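Local coordinates for protein glycosyl hydrolase, family 38 (Enterococcus faecalis, PDB 5KBP) that probably hydrolyses alpha-mannosidic linkages in carbohydrates, as a metal-dependent retaining alpha-mannosidase of glycoside hydrolase family 38, at residues A[137-142]-A[890-895]; A[174-179]-A[278-283]; A[466-471]-A[486-491]. One frame throughout, in Å; residues are numbered along the deposited sequence.

Contact 1 of 3, residues A[137-142]-A[890-895]; sequences PQMMQL and FEIRTW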
loop_
_atom_site.group_PDB
_atom_site.type_symbol
_atom_site.label_atom_id
_atom_site.label_comp_id
_atom_site.label_asym_id
_atom_site.label_seq_id
_atom_site.Cartn_x
_atom_site.Cartn_y
_atom_site.Cartn_z
ATOM N N PRO A 137 24.119 -21.764 -12.492
ATOM C CA PRO A 137 24.672 -23.028 -11.969
ATOM C C PRO A 137 25.439 -22.869 -10.668
ATOM O O PRO A 137 25.259 -23.676 -9.748
ATOM C CB PRO A 137 25.585 -23.507 -13.108
ATOM C CG PRO A 137 25.031 -22.869 -14.325
ATOM C CD PRO A 137 24.551 -21.525 -13.881
ATOM N N GLN A 138 26.289 -21.845 -10.560
ATOM C CA GLN A 138 27.037 -21.651 -9.321
ATOM C C GLN A 138 26.113 -21.272 -8.171
ATOM O O GLN A 138 26.300 -21.735 -7.040
ATOM C CB GLN A 138 28.118 -20.587 -9.511
ATOM C CG GLN A 138 29.015 -20.420 -8.293
ATOM C CD GLN A 138 30.018 -19.296 -8.447
ATOM O OE1 GLN A 138 30.994 -19.219 -7.703
ATOM N NE2 GLN A 138 29.780 -18.415 -9.410
ATOM N N MET A 139 25.104 -20.439 -8.440
ATOM C CA MET A 139 24.187 -20.031 -7.380
ATOM C C MET A 139 23.301 -21.189 -6.937
ATOM O O MET A 139 22.968 -21.302 -5.752
ATOM C CB MET A 139 23.343 -18.844 -7.841
ATOM C CG MET A 139 24.154 -17.586 -8.125
ATOM S SD MET A 139 23.134 -16.147 -8.487
ATOM C CE MET A 139 22.217 -15.989 -6.957
ATOM N N MET A 140 22.902 -22.056 -7.873
ATOM C CA MET A 140 22.170 -23.263 -7.495
ATOM C C MET A 140 23.042 -24.174 -6.640
ATOM O O MET A 140 22.606 -24.675 -5.596
ATOM C CB MET A 140 21.685 -24.008 -8.741
ATOM C CG MET A 140 20.648 -23.272 -9.572
ATOM S SD MET A 140 19.252 -22.680 -8.603
ATOM C CE MET A 140 19.383 -20.918 -8.898
ATOM N N GLN A 141 24.287 -24.394 -7.070
ATOM C CA GLN A 141 25.187 -25.272 -6.331
ATOM C C GLN A 141 25.513 -24.698 -4.958
ATOM O O GLN A 141 25.630 -25.443 -3.977
ATOM C CB GLN A 141 26.466 -25.503 -7.134
ATOM C CG GLN A 141 26.959 -26.937 -7.113
ATOM C CD GLN A 141 25.996 -27.893 -7.792
ATOM O OE1 GLN A 141 25.104 -28.452 -7.154
ATOM N NE2 GLN A 141 26.174 -28.088 -9.093
ATOM N N LEU A 142 25.661 -23.375 -4.866
ATOM C CA LEU A 142 25.910 -22.722 -3.586
ATOM C C LEU A 142 24.681 -22.684 -2.692
ATOM O O LEU A 142 24.761 -22.132 -1.592
ATOM C CB LEU A 142 26.429 -21.299 -3.806
ATOM C CG LEU A 142 27.878 -21.142 -4.274
ATOM C CD1 LEU A 142 28.237 -19.673 -4.428
ATOM C CD2 LEU A 142 28.831 -21.831 -3.311
ATOM N N PHE A 890 35.209 -15.997 -11.491
ATOM C CA PHE A 890 33.760 -15.854 -11.358
ATOM C C PHE A 890 33.223 -16.595 -10.137
ATOM O O PHE A 890 32.053 -16.986 -10.099
ATOM C CB PHE A 890 33.033 -16.317 -12.625
ATOM C CG PHE A 890 33.519 -15.652 -13.882
ATOM C CD1 PHE A 890 33.195 -14.333 -14.151
ATOM C CD2 PHE A 890 34.290 -16.348 -14.797
ATOM C CE1 PHE A 890 33.638 -13.717 -15.308
ATOM C CE2 PHE A 890 34.735 -15.739 -15.957
ATOM C CZ PHE A 890 34.408 -14.422 -16.212
ATOM N N GLU A 891 34.065 -16.792 -9.126
ATOM C CA GLU A 891 33.630 -17.461 -7.911
ATOM C C GLU A 891 32.878 -16.490 -7.011
ATOM O O GLU A 891 33.270 -15.330 -6.861
ATOM C CB GLU A 891 34.822 -18.046 -7.154
ATOM C CG GLU A 891 34.423 -18.921 -5.976
ATOM C CD GLU A 891 35.562 -19.162 -5.007
ATOM O OE1 GLU A 891 35.344 -19.010 -3.788
ATOM O OE2 GLU A 891 36.673 -19.502 -5.463
ATOM N N ILE A 892 31.792 -16.971 -6.418
ATOM C CA ILE A 892 31.049 -16.232 -5.405
ATOM C C ILE A 892 31.486 -16.795 -4.058
ATOM O O ILE A 892 31.043 -17.872 -3.647
ATOM C CB ILE A 892 29.537 -16.350 -5.604
ATOM C CG1 ILE A 892 29.154 -15.989 -7.040
ATOM C CG2 ILE A 892 28.807 -15.450 -4.620
ATOM C CD1 ILE A 892 27.719 -16.330 -7.380
ATOM N N ARG A 893 32.364 -16.076 -3.368
ATOM C CA ARG A 893 32.929 -16.544 -2.111
ATOM C C ARG A 893 32.235 -15.872 -0.934
ATOM O O ARG A 893 31.975 -14.665 -0.955
ATOM C CB ARG A 893 34.434 -16.274 -2.057
ATOM C CG ARG A 893 35.116 -16.823 -0.816
ATOM C CD ARG A 893 36.625 -16.862 -0.982
ATOM N NE ARG A 893 37.043 -17.831 -1.991
ATOM C CZ ARG A 893 38.310 -18.083 -2.302
ATOM N NH1 ARG A 893 39.288 -17.434 -1.684
ATOM N NH2 ARG A 893 38.601 -18.982 -3.232
ATOM N N THR A 894 31.937 -16.666 0.094
ATOM C CA THR A 894 31.294 -16.184 1.308
ATOM C C THR A 894 32.133 -16.587 2.512
ATOM O O THR A 894 32.489 -17.761 2.658
ATOM C CB THR A 894 29.873 -16.743 1.445
ATOM O OG1 THR A 894 29.122 -16.441 0.263
ATOM C CG2 THR A 894 29.174 -16.134 2.650
ATOM N N TRP A 895 32.444 -15.619 3.367
ATOM C CA TRP A 895 33.241 -15.845 4.562
ATOM C C TRP A 895 32.350 -15.954 5.796
ATOM O O TRP A 895 31.190 -15.532 5.800
ATOM C CB TRP A 895 34.256 -14.718 4.763
ATOM C CG TRP A 895 35.360 -14.674 3.748
ATOM C CD1 TRP A 895 36.622 -15.172 3.890
ATOM C CD2 TRP A 895 35.304 -14.086 2.443
ATOM N NE1 TRP A 895 37.355 -14.936 2.752
ATOM C CE2 TRP A 895 36.568 -14.271 1.848
ATOM C CE3 TRP A 895 34.308 -13.424 1.719
ATOM C CZ2 TRP A 895 36.863 -13.815 0.566
ATOM C CZ3 TRP A 895 34.603 -12.976 0.444
ATOM C CH2 TRP A 895 35.869 -13.175 -0.120
#

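Contact 2 of 3, residues A[174-179]-A[278-283]; sequences EMWWEG and LGTVTG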
loop_
_atom_site.group_PDB
_atom_site.type_symbol
_atom_site.label_atom_id
_atom_site.label_comp_id
_atom_site.label_asym_id
_atom_site.label_seq_id
_atom_site.Cartn_x
_atom_site.Cartn_y
_atom_site.Cartn_z
ATOM N N GLU A 174 16.613 -32.424 -21.842
ATOM C CA GLU A 174 17.551 -32.485 -20.732
ATOM C C GLU A 174 18.915 -32.038 -21.235
ATOM O O GLU A 174 19.291 -32.332 -22.374
ATOM C CB GLU A 174 17.646 -33.898 -20.140
ATOM C CG GLU A 174 16.330 -34.474 -19.635
ATOM C CD GLU A 174 15.437 -34.974 -20.755
ATOM O OE1 GLU A 174 14.225 -34.673 -20.732
ATOM O OE2 GLU A 174 15.950 -35.661 -21.661
ATOM N N MET A 175 19.655 -31.328 -20.389
ATOM C CA MET A 175 20.917 -30.744 -20.822
ATOM C C MET A 175 21.764 -30.420 -19.602
ATOM O O MET A 175 21.278 -30.394 -18.468
ATOM C CB MET A 175 20.683 -29.488 -21.668
ATOM C CG MET A 175 20.155 -28.302 -20.872
ATOM S SD MET A 175 19.381 -27.045 -21.904
ATOM C CE MET A 175 17.997 -27.969 -22.568
ATOM N N TRP A 176 23.047 -30.175 -19.856
ATOM C CA TRP A 176 23.952 -29.668 -18.837
ATOM C C TRP A 176 24.040 -28.155 -18.951
ATOM O O TRP A 176 24.120 -27.607 -20.054
ATOM C CB TRP A 176 25.343 -30.288 -18.980
ATOM C CG TRP A 176 25.360 -31.769 -18.784
ATOM C CD1 TRP A 176 25.655 -32.716 -19.721
ATOM C CD2 TRP A 176 25.057 -32.478 -17.576
ATOM N NE1 TRP A 176 25.561 -33.971 -19.170
ATOM C CE2 TRP A 176 25.195 -33.852 -17.854
ATOM C CE3 TRP A 176 24.685 -32.085 -16.286
ATOM C CZ2 TRP A 176 24.974 -34.835 -16.892
ATOM C CZ3 TRP A 176 24.467 -33.062 -15.332
ATOM C CH2 TRP A 176 24.612 -34.421 -15.639
ATOM N N TRP A 177 24.016 -27.480 -17.806
ATOM C CA TRP A 177 24.109 -26.026 -17.754
ATOM C C TRP A 177 25.379 -25.663 -16.997
ATOM O O TRP A 177 25.468 -25.877 -15.783
ATOM C CB TRP A 177 22.874 -25.418 -17.094
ATOM C CG TRP A 177 22.730 -23.953 -17.349
ATOM C CD1 TRP A 177 23.565 -23.162 -18.084
ATOM C CD2 TRP A 177 21.683 -23.099 -16.874
ATOM N NE1 TRP A 177 23.104 -21.868 -18.092
ATOM C CE2 TRP A 177 21.951 -21.803 -17.356
ATOM C CE3 TRP A 177 20.547 -23.304 -16.085
ATOM C CZ2 TRP A 177 21.125 -20.717 -17.076
ATOM C CZ3 TRP A 177 19.728 -22.225 -15.809
ATOM C CH2 TRP A 177 20.020 -20.950 -16.304
ATOM N N GLU A 178 26.355 -25.117 -17.713
ATOM C CA GLU A 178 27.641 -24.741 -17.143
ATOM C C GLU A 178 27.738 -23.224 -17.065
ATOM O O GLU A 178 27.512 -22.532 -18.063
ATOM C CB GLU A 178 28.789 -25.311 -17.980
ATOM C CG GLU A 178 30.173 -24.968 -17.462
ATOM C CD GLU A 178 31.273 -25.658 -18.246
ATOM O OE1 GLU A 178 30.987 -26.686 -18.895
ATOM O OE2 GLU A 178 32.421 -25.169 -18.217
ATOM N N GLY A 179 28.070 -22.712 -15.880
ATOM C CA GLY A 179 28.217 -21.289 -15.692
ATOM C C GLY A 179 29.592 -20.801 -16.089
ATOM O O GLY A 179 30.464 -21.562 -16.531
ATOM N N LEU A 278 24.863 -35.900 -24.154
ATOM C CA LEU A 278 23.982 -34.820 -23.733
ATOM C C LEU A 278 24.637 -33.467 -23.987
ATOM O O LEU A 278 25.820 -33.267 -23.700
ATOM C CB LEU A 278 23.632 -34.967 -22.253
ATOM C CG LEU A 278 22.329 -34.303 -21.810
ATOM C CD1 LEU A 278 21.136 -35.012 -22.436
ATOM C CD2 LEU A 278 22.215 -34.285 -20.295
ATOM N N GLY A 279 23.857 -32.538 -24.533
ATOM C CA GLY A 279 24.368 -31.223 -24.851
ATOM C C GLY A 279 24.616 -30.378 -23.615
ATOM O O GLY A 279 24.179 -30.681 -22.504
ATOM N N THR A 280 25.340 -29.280 -23.826
ATOM C CA THR A 280 25.702 -28.372 -22.747
ATOM C C THR A 280 25.524 -26.935 -23.208
ATOM O O THR A 280 26.082 -26.536 -24.236
ATOM C CB THR A 280 27.147 -28.598 -22.286
ATOM O OG1 THR A 280 27.306 -29.951 -21.845
ATOM C CG2 THR A 280 27.497 -27.653 -21.143
ATOM N N VAL A 281 24.745 -26.167 -22.454
ATOM C CA VAL A 281 24.601 -24.733 -22.670
ATOM C C VAL A 281 25.440 -24.010 -21.628
ATOM O O VAL A 281 25.601 -24.476 -20.494
ATOM C CB VAL A 281 23.125 -24.288 -22.607
ATOM C CG1 VAL A 281 22.355 -24.871 -23.774
ATOM C CG2 VAL A 281 22.494 -24.703 -21.288
ATOM N N THR A 282 25.986 -22.858 -22.012
ATOM C CA THR A 282 26.927 -22.130 -21.173
ATOM C C THR A 282 26.510 -20.671 -21.058
ATOM O O THR A 282 26.272 -20.007 -22.071
ATOM C CB THR A 282 28.352 -22.217 -21.732
ATOM O OG1 THR A 282 28.765 -23.586 -21.783
ATOM C CG2 THR A 282 29.315 -21.430 -20.853
ATOM N N GLY A 283 26.426 -20.182 -19.821
ATOM C CA GLY A 283 26.234 -18.761 -19.590
ATOM C C GLY A 283 24.777 -18.324 -19.623
ATOM O O GLY A 283 23.863 -19.072 -19.273
#

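Contact 3 of 3, residues A[466-471]-A[486-491]; sequences VKEDVR and MAKYLT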
loop_
_atom_site.group_PDB
_atom_site.type_symbol
_atom_site.label_atom_id
_atom_site.label_comp_id
_atom_site.label_asym_id
_atom_site.label_seq_id
_atom_site.Cartn_x
_atom_site.Cartn_y
_atom_site.Cartn_z
ATOM N N VAL A 466 28.231 25.278 4.074
ATOM C CA VAL A 466 27.315 25.347 2.939
ATOM C C VAL A 466 26.110 26.221 3.269
ATOM O O VAL A 466 25.818 27.197 2.569
ATOM C CB VAL A 466 26.880 23.934 2.510
ATOM C CG1 VAL A 466 25.867 24.011 1.380
ATOM C CG2 VAL A 466 28.090 23.118 2.096
ATOM N N LYS A 467 25.393 25.881 4.337
ATOM C CA LYS A 467 24.182 26.607 4.692
ATOM C C LYS A 467 23.866 26.374 6.161
ATOM O O LYS A 467 24.386 25.448 6.791
ATOM C CB LYS A 467 22.999 26.178 3.817
ATOM C CG LYS A 467 22.714 24.684 3.855
ATOM C CD LYS A 467 21.558 24.314 2.940
ATOM C CE LYS A 467 21.299 22.816 2.955
ATOM N NZ LYS A 467 20.164 22.437 2.068
ATOM N N GLU A 468 23.005 27.234 6.696
ATOM C CA GLU A 468 22.462 27.081 8.036
ATOM C C GLU A 468 20.950 26.923 7.943
ATOM O O GLU A 468 20.326 27.302 6.948
ATOM C CB GLU A 468 22.811 28.278 8.931
ATOM C CG GLU A 468 21.900 29.482 8.742
ATOM C CD GLU A 468 22.242 30.624 9.678
ATOM O OE1 GLU A 468 23.441 30.819 9.965
ATOM O OE2 GLU A 468 21.310 31.321 10.134
ATOM N N ASP A 469 20.361 26.357 8.993
ATOM C CA ASP A 469 18.927 26.115 8.999
ATOM C C ASP A 469 18.418 26.102 10.432
ATOM O O ASP A 469 19.052 25.527 11.319
ATOM C CB ASP A 469 18.583 24.792 8.304
ATOM C CG ASP A 469 17.133 24.724 7.865
ATOM O OD1 ASP A 469 16.545 25.791 7.594
ATOM O OD2 ASP A 469 16.582 23.605 7.787
ATOM N N VAL A 470 17.273 26.744 10.645
ATOM C CA VAL A 470 16.572 26.727 11.922
ATOM C C VAL A 470 15.201 26.114 11.681
ATOM O O VAL A 470 14.384 26.683 10.945
ATOM C CB VAL A 470 16.445 28.131 12.532
ATOM C CG1 VAL A 470 15.610 28.079 13.802
ATOM C CG2 VAL A 470 17.820 28.719 12.810
ATOM N N ARG A 471 14.949 24.960 12.292
ATOM C CA ARG A 471 13.697 24.250 12.085
ATOM C C ARG A 471 13.328 23.498 13.355
ATOM O O ARG A 471 14.116 23.391 14.297
ATOM C CB ARG A 471 13.792 23.279 10.904
ATOM C CG ARG A 471 14.776 22.144 11.133
ATOM C CD ARG A 471 14.761 21.142 9.994
ATOM N NE ARG A 471 15.763 20.100 10.191
ATOM C CZ ARG A 471 17.002 20.161 9.713
ATOM N NH1 ARG A 471 17.389 21.214 9.007
ATOM N NH2 ARG A 471 17.855 19.170 9.940
ATOM N N MET A 486 13.329 23.342 19.162
ATOM C CA MET A 486 13.770 24.126 18.017
ATOM C C MET A 486 15.291 24.079 17.969
ATOM O O MET A 486 15.952 24.274 18.994
ATOM C CB MET A 486 13.286 25.573 18.116
ATOM C CG MET A 486 11.787 25.746 17.979
ATOM S SD MET A 486 11.188 25.258 16.349
ATOM C CE MET A 486 9.544 25.967 16.379
ATOM N N ALA A 487 15.843 23.814 16.789
ATOM C CA ALA A 487 17.277 23.618 16.649
ATOM C C ALA A 487 17.816 24.443 15.490
ATOM O O ALA A 487 17.079 24.860 14.594
ATOM C CB ALA A 487 17.626 22.140 16.441
ATOM N N LYS A 488 19.126 24.670 15.526
ATOM C CA LYS A 488 19.855 25.312 14.442
ATOM C C LYS A 488 20.886 24.329 13.912
ATOM O O LYS A 488 21.643 23.738 14.690
ATOM C CB LYS A 488 20.533 26.604 14.909
ATOM C CG LYS A 488 21.147 27.415 13.781
ATOM C CD LYS A 488 21.502 28.818 14.242
ATOM C CE LYS A 488 21.890 29.702 13.069
ATOM N NZ LYS A 488 22.092 31.118 13.483
ATOM N N TYR A 489 20.910 24.149 12.595
ATOM C CA TYR A 489 21.760 23.155 11.959
ATOM C C TYR A 489 22.742 23.832 11.018
ATOM O O TYR A 489 22.392 24.786 10.315
ATOM C CB TYR A 489 20.929 22.127 11.187
ATOM C CG TYR A 489 19.993 21.330 12.058
ATOM C CD1 TYR A 489 20.414 20.153 12.664
ATOM C CD2 TYR A 489 18.691 21.752 12.279
ATOM C CE1 TYR A 489 19.562 19.418 13.464
ATOM C CE2 TYR A 489 17.829 21.024 13.078
ATOM C CZ TYR A 489 18.271 19.858 13.669
ATOM O OH TYR A 489 17.420 19.128 14.465
ATOM N N LEU A 490 23.971 23.329 11.009
ATOM C CA LEU A 490 25.008 23.795 10.102
ATOM C C LEU A 490 25.380 22.660 9.159
ATOM O O LEU A 490 25.572 21.520 9.597
ATOM C CB LEU A 490 26.237 24.278 10.873
ATOM C CG LEU A 490 27.066 25.350 10.164
ATOM C CD1 LEU A 490 26.177 26.517 9.760
ATOM C CD2 LEU A 490 28.206 25.824 11.048
ATOM N N THR A 491 25.467 22.972 7.871
ATOM C CA THR A 491 25.776 21.995 6.832
ATOM C C THR A 491 27.220 22.208 6.393
ATOM O O THR A 491 27.543 23.229 5.777
ATOM C CB THR A 491 24.810 22.133 5.657
ATOM O OG1 THR A 491 23.475 21.851 6.100
ATOM C CG2 THR A 491 25.183 21.173 4.547
#

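Contact 1 of 3, residues A[137-142]-A[890-895]
Gln-138 reaches from helix 136-141 to the backbone at the start of strand 892-897 and clasps it with both ends of its amide. Its chain is fully drawn out, with CG anti to the backbone N (chi1 -175°), which carries the amide across to residues 890-892. NE2 donates to Phe-890 O at 2.8 Å, approaching almost in line with that carbonyl, while OE1 accepts from Ile-892 N at 2.7 Å. The second bond reaches OE1 from above the amide plane, 38° out of it. Gln-135, just before the helix, also bonds to both Gln-138 NE2 and Phe-890 O, giving this junction a second glutamine. One residue on, Met-139 sets its CG 3.9 Å from CD1 of Ile-892. Just past the helix, Leu-142 brings CD1 to the root of the same side chain, 3.8 Å from CB of Ile-892. Isoleucine suits this place because its CD1 end meets Met-139 while its CB meets Leu-142, and CG1 of Ile-892 lies against the Gln-138 amide, 3.4 Å from NE2. Within 890-895, Arg-893 grips the carboxylate of Glu-891 side-on, NE to OE1 and NH2 to OE2. The helix belongs to the N-terminal family 38 region and the strand to the C-terminal beta-sandwich region. A neutral amide, donor and acceptor at once, thus satisfies a backbone carbonyl just before the strand and the N-H of its first residue without bringing a net charge into this interface.

Contact 2 of 3, residues A[174-179]-A[278-283]
The indole of Trp-176 carries Leu-278 on one face and has Thr-280 OG1 near its edge, whereas Trp-177 uses its own edge to meet the carbonyls of Val-281 and Gly-283. These rings flank a parallel pairing of strands 174-178 and 280-282, the latter an outermost strand of the five-stranded mixed sheet in the N-terminal family 38 region. Leu-278 CD2 makes a CH-pi contact 3.8 Å from the centroid of the Trp-176 five-membered ring, 22° off its normal. Lys-184 adds a cation-pi contact to this indole. Leucine suits the position because its two methyls divide the work: CD2 sits over the pyrrole part of the indole, toward its rim, while CD1 of Leu-278 reaches Glu-174 O at 3.3 Å.

Backbone bonds join the strands from Trp-176 N to Gly-279 O, from Val-281 N to Trp-176 O and from Glu-178 N to Val-281 O. On the side of the sheet that bears Trp-177, Val-281 CG2 lies 3.7 Å from Trp-177 CD1 and 3.9 Å from Met-175 SD, making an apolar patch beside strand 184-189. Thr-280 and Thr-282 stand on the other face with Trp-176 and Glu-178, where small beta-branched residues fit an exposed sheet edge. Gly-283 has positive phi (85°), a conformation glycine adopts readily, and its carbonyl receives the indole N-H. That bond, Trp-177 NE1 to Gly-283 O, measures 3.1 Å and lies in both the ring plane and the carbonyl plane.

Contact 3 of 3, residues A[466-471]-A[486-491]
Arg-471 lays its guanidinium flat on the ring of Tyr-489, with the group centres 3.8 Å apart and the planes only 5° from parallel. The two side chains cross at about a right angle, bringing CZ over CD2 and NH2 over the ring centre. Arginine is long enough for this: its CG sits between the backbone N and the carbonyl carbon (chi1 65°), and the chain then runs extended to NE, reaching diagonally to the tyrosine. At the guanidinium edge, NH1 of Arg-471 bonds to Asp-469 OD2 at 2.8 Å, meeting the carboxylate on its anti side and lying in the guanidinium plane. Glu-423 of strand 416-430 supplies NH1 with a second carboxylate, so the cation is held both over a face and at its edge.

The face bearing Glu-468, Val-470, Lys-488 and Leu-490 carries another charged pair. Lys-488 extends past Val-470, its CG 3.7 Å from Val-470 CG2, before NZ forms a long salt bridge of 3.4 Å with Glu-468 OE2. Both charged ends also bond to Thr-448 OG1, a shared third partner. Leu-490 CD1 packs against Glu-468 CB at 3.9 Å.

Both faces belong to an antiparallel beta hairpin of strands 463-475 and 483-499. Asp-469 and Tyr-489 are a hydrogen-bonded pair, joined by Tyr-489 N to Asp-469 O at 2.6 Å and by the reciprocal bond. The two carboxylates probably offset the charge of Arg-471, and the tyrosine ring may share in stabilising it; stacking uses the face and leaves N-H groups at the edge to bond the two acids.

Overall arrangement
Contacts 1 and 2 are neighbours on the same side of the chain's centre, their own centres about 17 Å apart, and they meet where Pro-137 CG packs on Trp-177 O and Gly-179 N. Contact 2 pairs strands within the mixed sheet, while contact 1 ties the helix beside that sheet to the C-terminal beta sandwich. Contact 3 is remote, its centre about 48 Å from that of contact 1 and 61 Å from that of contact 2, in a separate three-stranded antiparallel sheet. Along the sequence, contact 2 closes before contact 3 opens, and both fall between the segments of contact 1, which joins the N-terminal family 38 region to the last strand of the chain, across some 750 residues.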